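Local atomic coordinates of acidocalcisomal pyrophosphatase (PDB entry 5CUV), a protein that probably hydrolyses inorganic diphosphate to phosphate in the acidocalcisome, using magnesium ions. Residues D293-I298 with M327-I332; L316-M321 with S389-V394; T276-D281 with D396-M401. One frame throughout, in Å; residues are numbered along the deposited sequence.

Contact 1 (D293-I298 with M327-I332). With MG (magnesium ion), chain D.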
ATOM      1  N   ASP A 293       3.405  12.568  34.572  1.00 33.61           N
ATOM      2  CA  ASP A 293       4.221  12.484  33.398  1.00 32.10           C
ATOM      3  C   ASP A 293       3.365  12.844  32.201  1.00 28.95           C
ATOM      4  O   ASP A 293       2.150  12.996  32.340  1.00 27.89           O
ATOM      5  CB  ASP A 293       4.818  11.087  33.281  1.00 35.06           C
ATOM      6  CG  ASP A 293       6.172  11.006  33.954  1.00 38.67           C
ATOM      7  OD1 ASP A 293       6.914  12.058  33.937  1.00 40.40           O
ATOM      8  OD2 ASP A 293       6.492   9.907  34.479  1.00 39.60           O
ATOM      9  N   PRO A 294       4.007  13.127  31.049  1.00 27.18           N
ATOM     10  CA  PRO A 294       3.275  13.459  29.820  1.00 24.10           C
ATOM     11  C   PRO A 294       2.494  12.180  29.546  1.00 22.11           C
ATOM     12  O   PRO A 294       2.896  11.117  29.967  1.00 22.32           O
ATOM     13  CB  PRO A 294       4.386  13.644  28.794  1.00 24.08           C
ATOM     14  CG  PRO A 294       5.492  14.214  29.611  1.00 26.78           C
ATOM     15  CD  PRO A 294       5.450  13.439  30.917  1.00 27.14           C
ATOM     16  N   ILE A 295       1.371  12.270  28.863  1.00 21.89           N
ATOM     17  CA  ILE A 295       0.571  11.086  28.561  1.00 20.53           C
ATOM     18  C   ILE A 295       1.347  10.107  27.669  1.00 19.33           C
ATOM     19  O   ILE A 295       2.084  10.497  26.776  1.00 19.93           O
ATOM     20  CB  ILE A 295      -0.752  11.497  27.909  1.00 20.44           C
ATOM     21  CG1 ILE A 295      -1.795  10.421  28.175  1.00 19.98           C
ATOM     22  CG2 ILE A 295      -0.552  11.744  26.421  1.00 22.15           C
ATOM     23  CD1 ILE A 295      -3.235  10.919  28.049  1.00 20.95           C
ATOM     24  N   ASP A 296       1.188   8.829  27.954  1.00 19.21           N
ATOM     25  CA  ASP A 296       1.877   7.756  27.281  1.00 19.18           C
ATOM     26  C   ASP A 296       1.195   7.325  26.032  1.00 18.42           C
ATOM     27  O   ASP A 296      -0.055   7.286  25.959  1.00 18.00           O
ATOM     28  CB  ASP A 296       1.955   6.562  28.185  1.00 22.21           C
ATOM     29  CG  ASP A 296       2.857   6.773  29.295  1.00 25.41           C
ATOM     30  OD1 ASP A 296       3.256   7.922  29.507  1.00 29.71           O
ATOM     31  OD2 ASP A 296       3.182   5.796  29.979  1.00 30.37           O
ATOM     32  N   ALA A 297       2.007   6.944  25.052  1.00 16.07           N
ATOM     33  CA  ALA A 297       1.427   6.541  23.795  1.00 15.41           C
ATOM     34  C   ALA A 297       2.124   5.380  23.179  1.00 14.97           C
ATOM     35  O   ALA A 297       3.347   5.262  23.299  1.00 15.70           O
ATOM     36  CB  ALA A 297       1.430   7.726  22.835  1.00 15.40           C
ATOM     37  N   ILE A 298       1.339   4.540  22.511  1.00 15.06           N
ATOM     38  CA  ILE A 298       1.814   3.350  21.802  1.00 16.52           C
ATOM     39  C   ILE A 298       1.501   3.517  20.291  1.00 17.80           C
ATOM     40  O   ILE A 298       0.330   3.653  19.919  1.00 18.71           O
ATOM     41  CB  ILE A 298       1.081   2.134  22.340  1.00 16.95           C
ATOM     42  CG1 ILE A 298       1.403   1.948  23.805  1.00 18.13           C
ATOM     43  CG2 ILE A 298       1.470   0.917  21.632  1.00 17.67           C
ATOM     44  CD1 ILE A 298       0.424   1.001  24.480  1.00 19.03           C
HETATM   45  N   MSE A 327      -4.007   6.763  37.473  1.00 41.19           N
HETATM   46  CA  MSE A 327      -4.571   6.508  36.151  1.00 40.04           C
HETATM   47  C   MSE A 327      -3.407   6.610  35.240  1.00 36.51           C
HETATM   48  O   MSE A 327      -2.659   7.552  35.310  1.00 35.75           O
HETATM   49  CB  MSE A 327      -5.653   7.527  35.798  1.00 44.28           C
HETATM   50  CG  MSE A 327      -6.320   7.266  34.457  1.00 52.34           C
HETATM   51 SE   MSE A 327      -7.351   5.651  34.383  1.00 63.13          SE
HETATM   52  CE  MSE A 327      -8.889   6.255  35.418  1.00 61.80           C
ATOM     53  N   ASP A 328      -3.260   5.647  34.357  1.00 34.39           N
ATOM     54  CA  ASP A 328      -2.139   5.662  33.438  1.00 32.58           C
ATOM     55  C   ASP A 328      -2.578   5.271  32.012  1.00 27.43           C
ATOM     56  O   ASP A 328      -2.453   4.143  31.564  1.00 25.68           O
ATOM     57  CB  ASP A 328      -1.076   4.733  34.046  1.00 37.24           C
ATOM     58  CG  ASP A 328       0.088   4.431  33.108  1.00 41.78           C
ATOM     59  OD1 ASP A 328       0.523   5.372  32.372  1.00 43.22           O
ATOM     60  OD2 ASP A 328       0.570   3.241  33.168  1.00 42.69           O
ATOM     61  N   TRP A 329      -3.160   6.258  31.355  1.00 24.13           N
ATOM     62  CA  TRP A 329      -3.643   6.164  29.993  1.00 21.70           C
ATOM     63  C   TRP A 329      -2.519   5.809  29.000  1.00 20.85           C
ATOM     64  O   TRP A 329      -1.361   6.187  29.127  1.00 20.28           O
ATOM     65  CB  TRP A 329      -4.256   7.501  29.541  1.00 20.19           C
ATOM     66  CG  TRP A 329      -5.542   7.989  30.254  1.00 23.44           C
ATOM     67  CD1 TRP A 329      -5.656   9.075  31.102  1.00 21.83           C
ATOM     68  CD2 TRP A 329      -6.864   7.377  30.220  1.00 23.88           C
ATOM     69  NE1 TRP A 329      -6.925   9.158  31.587  1.00 21.92           N
ATOM     70  CE2 TRP A 329      -7.694   8.137  31.082  1.00 23.46           C
ATOM     71  CE3 TRP A 329      -7.412   6.273  29.551  1.00 23.10           C
ATOM     72  CZ2 TRP A 329      -9.053   7.824  31.309  1.00 22.88           C
ATOM     73  CZ3 TRP A 329      -8.776   5.967  29.775  1.00 24.02           C
ATOM     74  CH2 TRP A 329      -9.574   6.749  30.656  1.00 22.92           C
ATOM     75  N   LYS A 330      -2.885   5.062  27.988  1.00 20.95           N
ATOM     76  CA  LYS A 330      -1.968   4.686  26.951  1.00 19.75           C
ATOM     77  C   LYS A 330      -2.748   4.968  25.667  1.00 19.30           C
ATOM     78  O   LYS A 330      -3.716   4.263  25.358  1.00 18.69           O
ATOM     79  CB  LYS A 330      -1.614   3.218  27.138  1.00 19.83           C
ATOM     80  CG  LYS A 330      -1.058   3.024  28.537  1.00 18.37           C
ATOM     81  CD  LYS A 330       0.178   2.221  28.603  1.00 19.59           C
ATOM     82  CE  LYS A 330       0.656   2.174  30.043  1.00 21.73           C
ATOM     83  NZ  LYS A 330       1.469   3.336  30.468  1.00 18.16           N
ATOM     84  N   VAL A 331      -2.378   6.059  24.980  1.00 18.41           N
ATOM     85  CA  VAL A 331      -3.040   6.420  23.726  1.00 17.40           C
ATOM     86  C   VAL A 331      -2.578   5.451  22.658  1.00 16.70           C
ATOM     87  O   VAL A 331      -1.377   5.185  22.538  1.00 18.12           O
ATOM     88  CB  VAL A 331      -2.671   7.843  23.260  1.00 17.10           C
ATOM     89  CG1 VAL A 331      -3.127   8.105  21.810  1.00 14.73           C
ATOM     90  CG2 VAL A 331      -3.307   8.809  24.130  1.00 17.65           C
ATOM     91  N   ILE A 332      -3.522   4.902  21.914  1.00 15.41           N
ATOM     92  CA  ILE A 332      -3.187   3.992  20.826  1.00 15.87           C
ATOM     93  C   ILE A 332      -3.218   4.837  19.564  1.00 15.98           C
ATOM     94  O   ILE A 332      -4.235   5.439  19.258  1.00 17.84           O
ATOM     95  CB  ILE A 332      -4.239   2.873  20.662  1.00 15.47           C
ATOM     96  CG1 ILE A 332      -4.518   2.215  22.009  1.00 15.46           C
ATOM     97  CG2 ILE A 332      -3.767   1.891  19.656  1.00 12.95           C
ATOM     98  CD1 ILE A 332      -3.285   1.588  22.602  1.00 12.95           C
TER
HETATM   99 MG    MG D 502       1.878   7.414  32.109  1.00 41.24          MG
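The short strand D296-I298 runs parallel to strand M327-I332, the segment axes approaching to 4.3 Å at 36°, in a register set by A297 with V331 (CA to CA 4.5 Å) and I298 with I332. They are neighbours in the curled mixed sheet that forms the OB-like barrel of soluble pyrophosphatases. V331 sits between two backbone bonds: its N donates to D296 O (2.8 Å), and its O accepts the N-H of I298 (V331 O to I298 N 2.8 Å).

Beside the N-terminal end of the D296-I298 strand lies the magnesium site, to which D291, D296 and D328 belong. D328 OD1 coordinates the magnesium ion at 2.5 Å, while the D296 carboxylate faces the ion from a longer distance. K330, its side chain lying beside that of D296 and pointing the same way, reaches D296 OD2 through NZ in a salt bridge of 3.0 Å. The same NZ forms a salt bridge with D328 through weak bonds and is also hydrogen-bonded to the hydroxyl of Y270. One ammonium group thus contacts two of the carboxylates of the metal site.

Further along the same face as D296 and K330, I298 and I332 lie side by side, CD1 to CD1. A297 and V331 share the other face. Where the first segment enters its strand, I295 crosses W329 obliquely: CG1 stands anti to the backbone N (chi1 -154°), and with chi2 extended as well I295 CD1 comes to 3.9 Å from W329 CB.

Contact 2 (L316-M321 with S389-V394); sequences LGILGM and SFAMKV
The long C-terminal helix of the pyrophosphatase domain packs across a barrel strand here, the axes of helix S389-V394 and strand L316-M321 passing 6.6 Å apart at 69°. Three helix residues, F390, A391 and V394, gather round I318, whose CB points at the helix, and no hydrogen bond crosses between the segments.

Each branch of I318 has its own neighbour. CG2 meets the F390 ring at its edge, in the ring plane, with I318 CG2 3.6 Å from F390 CD2, and the two side chains stand at about a right angle. On the other branch, chi1 (-164°) and chi2 (168°) are both extended, and CD1 reaches V394 tip to tip, I318 CD1 to V394 CG1 3.7 Å. Between these two, the methyl of A391 rests on the branch point, A391 CB lying 3.8 Å from I318 CB.

Just before I318 the strand carries a classic beta bulge of the barrel sheet: L316 and G317 both stand opposite I332 of the adjoining strand. The two backbones come nearest at the second bulge residue, G317 CA lying 5.3 Å from A391 CA. A391 CB touches G317 O at 3.6 Å.

F390 is held from beyond the two segments as well: the ring of F381 meets it edge to face, K386 makes a cation-pi contact with it, and D387 OD1 accepts a hydrogen bond from its backbone N.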
ATOM      1  N   LEU A 316      -6.118   6.586  17.509  1.00 15.84           N
ATOM      2  CA  LEU A 316      -7.189   5.644  17.244  1.00 15.01           C
ATOM      3  C   LEU A 316      -8.023   5.307  18.450  1.00 16.67           C
ATOM      4  O   LEU A 316      -9.176   4.955  18.297  1.00 17.73           O
ATOM      5  CB  LEU A 316      -6.632   4.353  16.688  1.00 13.42           C
ATOM      6  CG  LEU A 316      -5.866   4.612  15.391  1.00 14.93           C
ATOM      7  CD1 LEU A 316      -4.880   3.428  15.154  1.00 11.70           C
ATOM      8  CD2 LEU A 316      -6.890   4.886  14.178  1.00 10.47           C
ATOM      9  N   GLY A 317      -7.456   5.373  19.650  1.00 17.04           N
ATOM     10  CA  GLY A 317      -8.254   5.041  20.813  1.00 17.12           C
ATOM     11  C   GLY A 317      -7.407   5.145  22.069  1.00 19.19           C
ATOM     12  O   GLY A 317      -6.312   5.734  22.072  1.00 18.11           O
ATOM     13  N   ILE A 318      -7.864   4.536  23.152  1.00 18.23           N
ATOM     14  CA  ILE A 318      -7.053   4.652  24.328  1.00 18.43           C
ATOM     15  C   ILE A 318      -7.465   3.522  25.209  1.00 20.08           C
ATOM     16  O   ILE A 318      -8.611   3.030  25.091  1.00 20.92           O
ATOM     17  CB  ILE A 318      -7.294   6.037  24.966  1.00 17.56           C
ATOM     18  CG1 ILE A 318      -6.189   6.371  25.973  1.00 18.38           C
ATOM     19  CG2 ILE A 318      -8.711   6.109  25.523  1.00 14.88           C
ATOM     20  CD1 ILE A 318      -6.230   7.889  26.431  1.00 16.52           C
ATOM     21  N   LEU A 319      -6.514   3.095  26.047  1.00 18.73           N
ATOM     22  CA  LEU A 319      -6.677   2.017  26.996  1.00 19.10           C
ATOM     23  C   LEU A 319      -6.313   2.573  28.418  1.00 21.67           C
ATOM     24  O   LEU A 319      -5.234   3.166  28.597  1.00 23.05           O
ATOM     25  CB  LEU A 319      -5.743   0.871  26.596  1.00 18.55           C
ATOM     26  CG  LEU A 319      -5.796  -0.369  27.496  1.00 21.77           C
ATOM     27  CD1 LEU A 319      -7.035  -1.248  27.135  1.00 21.80           C
ATOM     28  CD2 LEU A 319      -4.523  -1.160  27.337  1.00 20.14           C
ATOM     29  N   GLY A 320      -7.193   2.425  29.419  1.00 22.21           N
ATOM     30  CA  GLY A 320      -6.881   2.949  30.740  1.00 23.69           C
ATOM     31  C   GLY A 320      -6.380   1.883  31.717  1.00 25.72           C
ATOM     32  O   GLY A 320      -7.140   0.979  32.116  1.00 26.29           O
HETATM   33  N   MSE A 321      -5.122   1.977  32.121  1.00 27.14           N
HETATM   34  CA  MSE A 321      -4.572   1.008  33.039  1.00 32.39           C
HETATM   35  C   MSE A 321      -4.372   1.698  34.378  1.00 33.34           C
HETATM   36  O   MSE A 321      -4.181   2.933  34.434  1.00 32.92           O
HETATM   37  CB  MSE A 321      -3.250   0.447  32.515  1.00 37.88           C
HETATM   38  CG  MSE A 321      -2.561  -0.499  33.485  1.00 46.84           C
HETATM   39 SE   MSE A 321      -0.930  -1.263  32.826  1.00 61.55          SE
HETATM   40  CE  MSE A 321       0.193   0.327  32.954  1.00 52.20           C
ATOM     41  N   SER A 389     -12.779   9.530  19.722  1.00 25.61           N
ATOM     42  CA  SER A 389     -13.341  10.734  20.276  1.00 26.28           C
ATOM     43  C   SER A 389     -13.010  10.748  21.742  1.00 25.39           C
ATOM     44  O   SER A 389     -12.541  11.756  22.274  1.00 27.17           O
ATOM     45  CB  SER A 389     -14.839  10.799  20.043  1.00 28.18           C
ATOM     46  OG  SER A 389     -15.079  10.865  18.636  1.00 34.84           O
ATOM     47  N   PHE A 390     -13.189   9.624  22.397  1.00 23.48           N
ATOM     48  CA  PHE A 390     -12.853   9.547  23.809  1.00 23.41           C
ATOM     49  C   PHE A 390     -11.372   9.857  24.082  1.00 23.97           C
ATOM     50  O   PHE A 390     -11.022  10.529  25.063  1.00 24.01           O
ATOM     51  CB  PHE A 390     -13.188   8.149  24.359  1.00 24.42           C
ATOM     52  CG  PHE A 390     -13.021   8.042  25.848  1.00 26.67           C
ATOM     53  CD1 PHE A 390     -14.078   8.352  26.713  1.00 27.20           C
ATOM     54  CD2 PHE A 390     -11.803   7.660  26.403  1.00 25.44           C
ATOM     55  CE1 PHE A 390     -13.924   8.277  28.106  1.00 26.29           C
ATOM     56  CE2 PHE A 390     -11.650   7.583  27.795  1.00 25.86           C
ATOM     57  CZ  PHE A 390     -12.711   7.889  28.641  1.00 26.69           C
ATOM     58  N   ALA A 391     -10.493   9.379  23.211  1.00 24.69           N
ATOM     59  CA  ALA A 391      -9.054   9.599  23.381  1.00 26.00           C
ATOM     60  C   ALA A 391      -8.604  11.058  23.233  1.00 27.13           C
ATOM     61  O   ALA A 391      -7.895  11.630  24.081  1.00 26.53           O
ATOM     62  CB  ALA A 391      -8.287   8.685  22.412  1.00 25.63           C
HETATM   63  N   MSE A 392      -9.044  11.683  22.244  1.00 30.63           N
HETATM   64  CA  MSE A 392      -8.802  12.983  21.938  1.00 33.40           C
HETATM   65  C   MSE A 392      -9.257  13.933  22.943  1.00 32.10           C
HETATM   66  O   MSE A 392      -8.676  14.890  23.071  1.00 30.47           O
HETATM   67  CB  MSE A 392      -9.457  13.149  20.610  1.00 37.42           C
HETATM   68  CG  MSE A 392      -8.876  12.510  19.359  1.00 45.12           C
HETATM   69 SE   MSE A 392      -9.222  13.018  17.565  1.00 59.00          SE
HETATM   70  CE  MSE A 392     -10.542  12.141  16.885  1.00 52.87           C
ATOM     71  N   LYS A 393     -10.265  13.606  23.669  1.00 30.41           N
ATOM     72  CA  LYS A 393     -10.856  14.382  24.775  1.00 28.71           C
ATOM     73  C   LYS A 393      -9.897  14.315  25.969  1.00 27.79           C
ATOM     74  O   LYS A 393      -9.649  15.280  26.661  1.00 27.15           O
ATOM     75  CB  LYS A 393     -12.186  13.790  25.194  1.00 30.68           C
ATOM     76  CG  LYS A 393     -13.300  14.730  25.340  1.00 31.49           C
ATOM     77  CD  LYS A 393     -14.592  13.948  25.057  1.00 33.81           C
ATOM     78  CE  LYS A 393     -14.924  13.886  23.554  1.00 33.64           C
ATOM     79  NZ  LYS A 393     -16.388  13.861  23.338  1.00 33.75           N
ATOM     80  N   VAL A 394      -9.405  13.110  26.232  1.00 26.96           N
ATOM     81  CA  VAL A 394      -8.452  12.859  27.292  1.00 24.53           C
ATOM     82  C   VAL A 394      -7.178  13.624  26.947  1.00 24.72           C
ATOM     83  O   VAL A 394      -6.540  14.259  27.773  1.00 23.45           O
ATOM     84  CB  VAL A 394      -8.165  11.392  27.298  1.00 24.22           C
ATOM     85  CG1 VAL A 394      -6.985  11.076  28.229  1.00 25.25           C
ATOM     86  CG2 VAL A 394      -9.457  10.631  27.647  1.00 22.25           C
TER

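Contact 3 (T276-D281 with D396-M401)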
ATOM      1  N   THR A 276       1.672  17.668  27.197  1.00 19.63           N
ATOM      2  CA  THR A 276       0.589  17.066  27.941  1.00 20.63           C
ATOM      3  C   THR A 276       1.056  16.799  29.356  1.00 21.98           C
ATOM      4  O   THR A 276       2.258  16.720  29.629  1.00 21.49           O
ATOM      5  CB  THR A 276       0.096  15.741  27.324  1.00 19.72           C
ATOM      6  OG1 THR A 276       1.162  14.781  27.240  1.00 16.04           O
ATOM      7  CG2 THR A 276      -0.472  15.996  25.971  1.00 19.37           C
ATOM      8  N   TRP A 277       0.100  16.636  30.259  1.00 24.07           N
ATOM      9  CA  TRP A 277       0.446  16.404  31.651  1.00 25.60           C
ATOM     10  C   TRP A 277      -0.693  15.701  32.446  1.00 25.97           C
ATOM     11  O   TRP A 277      -1.816  16.212  32.554  1.00 24.22           O
ATOM     12  CB  TRP A 277       0.860  17.754  32.251  1.00 25.56           C
ATOM     13  CG  TRP A 277       1.683  17.618  33.438  1.00 27.97           C
ATOM     14  CD1 TRP A 277       2.810  16.894  33.556  1.00 28.55           C
ATOM     15  CD2 TRP A 277       1.405  18.160  34.720  1.00 29.21           C
ATOM     16  NE1 TRP A 277       3.265  16.930  34.844  1.00 30.68           N
ATOM     17  CE2 TRP A 277       2.417  17.704  35.588  1.00 30.66           C
ATOM     18  CE3 TRP A 277       0.393  18.995  35.223  1.00 31.12           C
ATOM     19  CZ2 TRP A 277       2.463  18.047  36.968  1.00 33.45           C
ATOM     20  CZ3 TRP A 277       0.424  19.356  36.601  1.00 33.74           C
ATOM     21  CH2 TRP A 277       1.464  18.872  37.464  1.00 32.93           C
ATOM     22  N   GLU A 278      -0.405  14.494  32.936  1.00 29.05           N
ATOM     23  CA  GLU A 278      -1.358  13.688  33.729  1.00 32.28           C
ATOM     24  C   GLU A 278      -1.027  14.098  35.132  1.00 34.76           C
ATOM     25  O   GLU A 278      -0.231  13.393  35.795  1.00 34.35           O
ATOM     26  CB  GLU A 278      -1.020  12.208  33.639  1.00 33.95           C
ATOM     27  CG  GLU A 278      -1.081  11.689  32.271  1.00 35.09           C
ATOM     28  CD  GLU A 278      -2.498  11.666  31.846  1.00 37.69           C
ATOM     29  OE1 GLU A 278      -3.140  10.585  32.053  1.00 37.64           O
ATOM     30  OE2 GLU A 278      -2.951  12.742  31.347  1.00 36.27           O
ATOM     31  N   SER A 279      -1.619  15.204  35.595  1.00 36.89           N
ATOM     32  CA  SER A 279      -1.260  15.727  36.909  1.00 39.70           C
ATOM     33  C   SER A 279      -1.667  14.834  38.055  1.00 40.74           C
ATOM     34  O   SER A 279      -2.750  14.263  38.028  1.00 39.66           O
ATOM     35  CB  SER A 279      -1.851  17.134  37.114  1.00 40.48           C
ATOM     36  OG  SER A 279      -1.318  17.723  38.297  1.00 39.51           O
ATOM     37  N   THR A 280      -0.784  14.696  39.036  1.00 43.10           N
ATOM     38  CA  THR A 280      -1.105  13.893  40.190  1.00 47.09           C
ATOM     39  C   THR A 280      -2.042  14.716  41.048  1.00 50.13           C
ATOM     40  O   THR A 280      -2.703  14.185  41.939  1.00 51.51           O
ATOM     41  CB  THR A 280       0.142  13.466  40.957  1.00 47.21           C
ATOM     42  OG1 THR A 280       0.835  12.469  40.189  1.00 47.92           O
ATOM     43  CG2 THR A 280      -0.224  12.848  42.299  1.00 46.47           C
ATOM     44  N   ASP A 281      -2.105  16.018  40.780  1.00 52.95           N
ATOM     45  CA  ASP A 281      -3.075  16.874  41.475  1.00 56.29           C
ATOM     46  C   ASP A 281      -4.296  16.813  40.588  1.00 58.08           C
ATOM     47  O   ASP A 281      -4.187  16.986  39.373  1.00 59.41           O
ATOM     48  CB  ASP A 281      -2.662  18.361  41.527  1.00 56.98           C
ATOM     49  CG  ASP A 281      -1.435  18.605  42.378  1.00 58.59           C
ATOM     50  OD1 ASP A 281      -1.504  18.289  43.593  1.00 57.80           O
ATOM     51  OD2 ASP A 281      -0.405  19.109  41.834  1.00 59.33           O
ATOM     52  N   ASP A 396      -6.931  16.284  25.213  1.00 25.45           N
ATOM     53  CA  ASP A 396      -7.086  17.747  25.398  1.00 29.36           C
ATOM     54  C   ASP A 396      -7.030  18.172  26.851  1.00 29.25           C
ATOM     55  O   ASP A 396      -6.490  19.237  27.183  1.00 29.01           O
ATOM     56  CB  ASP A 396      -8.394  18.257  24.842  1.00 34.29           C
ATOM     57  CG  ASP A 396      -8.328  18.483  23.378  1.00 40.14           C
ATOM     58  OD1 ASP A 396      -7.665  17.694  22.630  1.00 43.58           O
ATOM     59  OD2 ASP A 396      -8.959  19.467  22.960  1.00 45.24           O
ATOM     60  N   GLU A 397      -7.622  17.347  27.714  1.00 29.10           N
ATOM     61  CA  GLU A 397      -7.611  17.642  29.121  1.00 29.82           C
ATOM     62  C   GLU A 397      -6.155  17.623  29.554  1.00 28.19           C
ATOM     63  O   GLU A 397      -5.702  18.436  30.364  1.00 28.43           O
ATOM     64  CB  GLU A 397      -8.500  16.631  29.868  1.00 31.54           C
ATOM     65  CG  GLU A 397      -9.952  16.894  29.493  1.00 36.89           C
ATOM     66  CD  GLU A 397     -11.014  15.930  30.078  1.00 41.27           C
ATOM     67  OE1 GLU A 397     -10.864  14.680  29.956  1.00 44.05           O
ATOM     68  OE2 GLU A 397     -12.043  16.443  30.625  1.00 42.68           O
ATOM     69  N   SER A 398      -5.402  16.738  28.936  1.00 27.26           N
ATOM     70  CA  SER A 398      -4.018  16.603  29.271  1.00 26.06           C
ATOM     71  C   SER A 398      -3.255  17.782  28.728  1.00 26.07           C
ATOM     72  O   SER A 398      -2.215  18.193  29.257  1.00 25.42           O
ATOM     73  CB  SER A 398      -3.479  15.315  28.678  1.00 26.13           C
ATOM     74  OG  SER A 398      -2.174  15.092  29.154  1.00 27.23           O
ATOM     75  N   HIS A 399      -3.748  18.322  27.632  1.00 25.77           N
ATOM     76  CA  HIS A 399      -3.044  19.448  27.082  1.00 26.35           C
ATOM     77  C   HIS A 399      -3.381  20.647  27.991  1.00 27.19           C
ATOM     78  O   HIS A 399      -2.506  21.454  28.382  1.00 26.48           O
ATOM     79  CB  HIS A 399      -3.464  19.660  25.639  1.00 23.66           C
ATOM     80  CG  HIS A 399      -2.697  20.733  24.957  1.00 23.12           C
ATOM     81  ND1 HIS A 399      -1.336  20.885  25.111  1.00 25.22           N
ATOM     82  CD2 HIS A 399      -3.085  21.689  24.090  1.00 22.81           C
ATOM     83  CE1 HIS A 399      -0.918  21.892  24.364  1.00 24.71           C
ATOM     84  NE2 HIS A 399      -1.964  22.396  23.735  1.00 24.23           N
ATOM     85  N   TYR A 400      -4.654  20.740  28.347  1.00 28.81           N
ATOM     86  CA  TYR A 400      -5.093  21.794  29.217  1.00 31.13           C
ATOM     87  C   TYR A 400      -4.236  21.832  30.515  1.00 31.69           C
ATOM     88  O   TYR A 400      -3.666  22.889  30.834  1.00 31.10           O
ATOM     89  CB  TYR A 400      -6.613  21.642  29.516  1.00 34.02           C
ATOM     90  CG  TYR A 400      -7.069  22.639  30.575  1.00 38.57           C
ATOM     91  CD1 TYR A 400      -7.531  23.911  30.208  1.00 39.27           C
ATOM     92  CD2 TYR A 400      -6.910  22.352  31.958  1.00 38.77           C
ATOM     93  CE1 TYR A 400      -7.815  24.872  31.170  1.00 41.38           C
ATOM     94  CE2 TYR A 400      -7.179  23.292  32.918  1.00 40.76           C
ATOM     95  CZ  TYR A 400      -7.633  24.565  32.528  1.00 43.54           C
ATOM     96  OH  TYR A 400      -7.867  25.561  33.492  1.00 46.89           O
HETATM   97  N   MSE A 401      -4.131  20.696  31.240  1.00 32.13           N
HETATM   98  CA  MSE A 401      -3.326  20.643  32.450  1.00 33.70           C
HETATM   99  C   MSE A 401      -1.873  20.946  32.179  1.00 31.29           C
HETATM  100  O   MSE A 401      -1.182  21.525  32.994  1.00 32.64           O
HETATM  101  CB  MSE A 401      -3.405  19.242  33.057  1.00 39.09           C
HETATM  102  CG  MSE A 401      -4.780  18.887  33.597  1.00 49.25           C
HETATM  103 SE   MSE A 401      -4.882  17.170  34.445  1.00 66.96          SE
HETATM  104  CE  MSE A 401      -4.885  16.066  32.839  1.00 56.14           C
TER
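At the border of the magnesium site, loop T276-D281 is fastened to helix D396-M401, where S398 supplies the hydrogen bonds and M401 the largest packing surface. The N-H of W277 is shared by two acceptors of one residue: S398 O at 3.0 Å with 136° at the hydrogen, and S398 OG, also at 3.0 Å, with 130°. Both bonds are bent, as expected of a forked donor. S398 OG, set anti to its own N by chi1 of -172°, in turn donates a weak hydrogen bond to E278 OE2 (3.3 Å).

E278 lies near D291 of the metal site, so this serine connects the helix to a residue at the edge of that site. In the fold, the loop links barrel strands 269-272 and 296-299 and crosses beside the helix that ends the domain. T276 turns its polar end elsewhere, OG1 bonding to L273 O and to the N of I295.

Further along, the side chain of M401, a selenomethionine, packs along the loop backbone round W277 O. Its CB lies 4.4 Å from W277 CE3; an extended chi2 carries SE to 4.0 Å from S279 CB, and the bend at chi3 turns CE toward the W277 carbonyl. S279 itself forms an ST turn, its OG accepting from D281 N at 3.1 Å.

How the contacts relate
All three contacts are buried. Contact 1 touches both others; contacts 2 and 3 are joined only by the run of helix 388-412, of which they use successive parts. Contacts 1 and 2 share the barrel sheet, since strands 326-335 and 310-323 are antiparallel neighbours joined by backbone bonds such as I332 O to L316 N. Their chemistry follows position. Contact 1 is strand to strand, with charged groups at the metal site; contact 2 has no hydrogen bond and is mainly apolar side-chain packing; contact 3 is mixed, a loop held by serine hydrogen bonds beside selenomethionine packing. Contact 3 also meets contact 1 through D293 O and E278 N, probably hydrogen-bonded, and contacts 1 and 2 both lie within the chain span closed by contact 3.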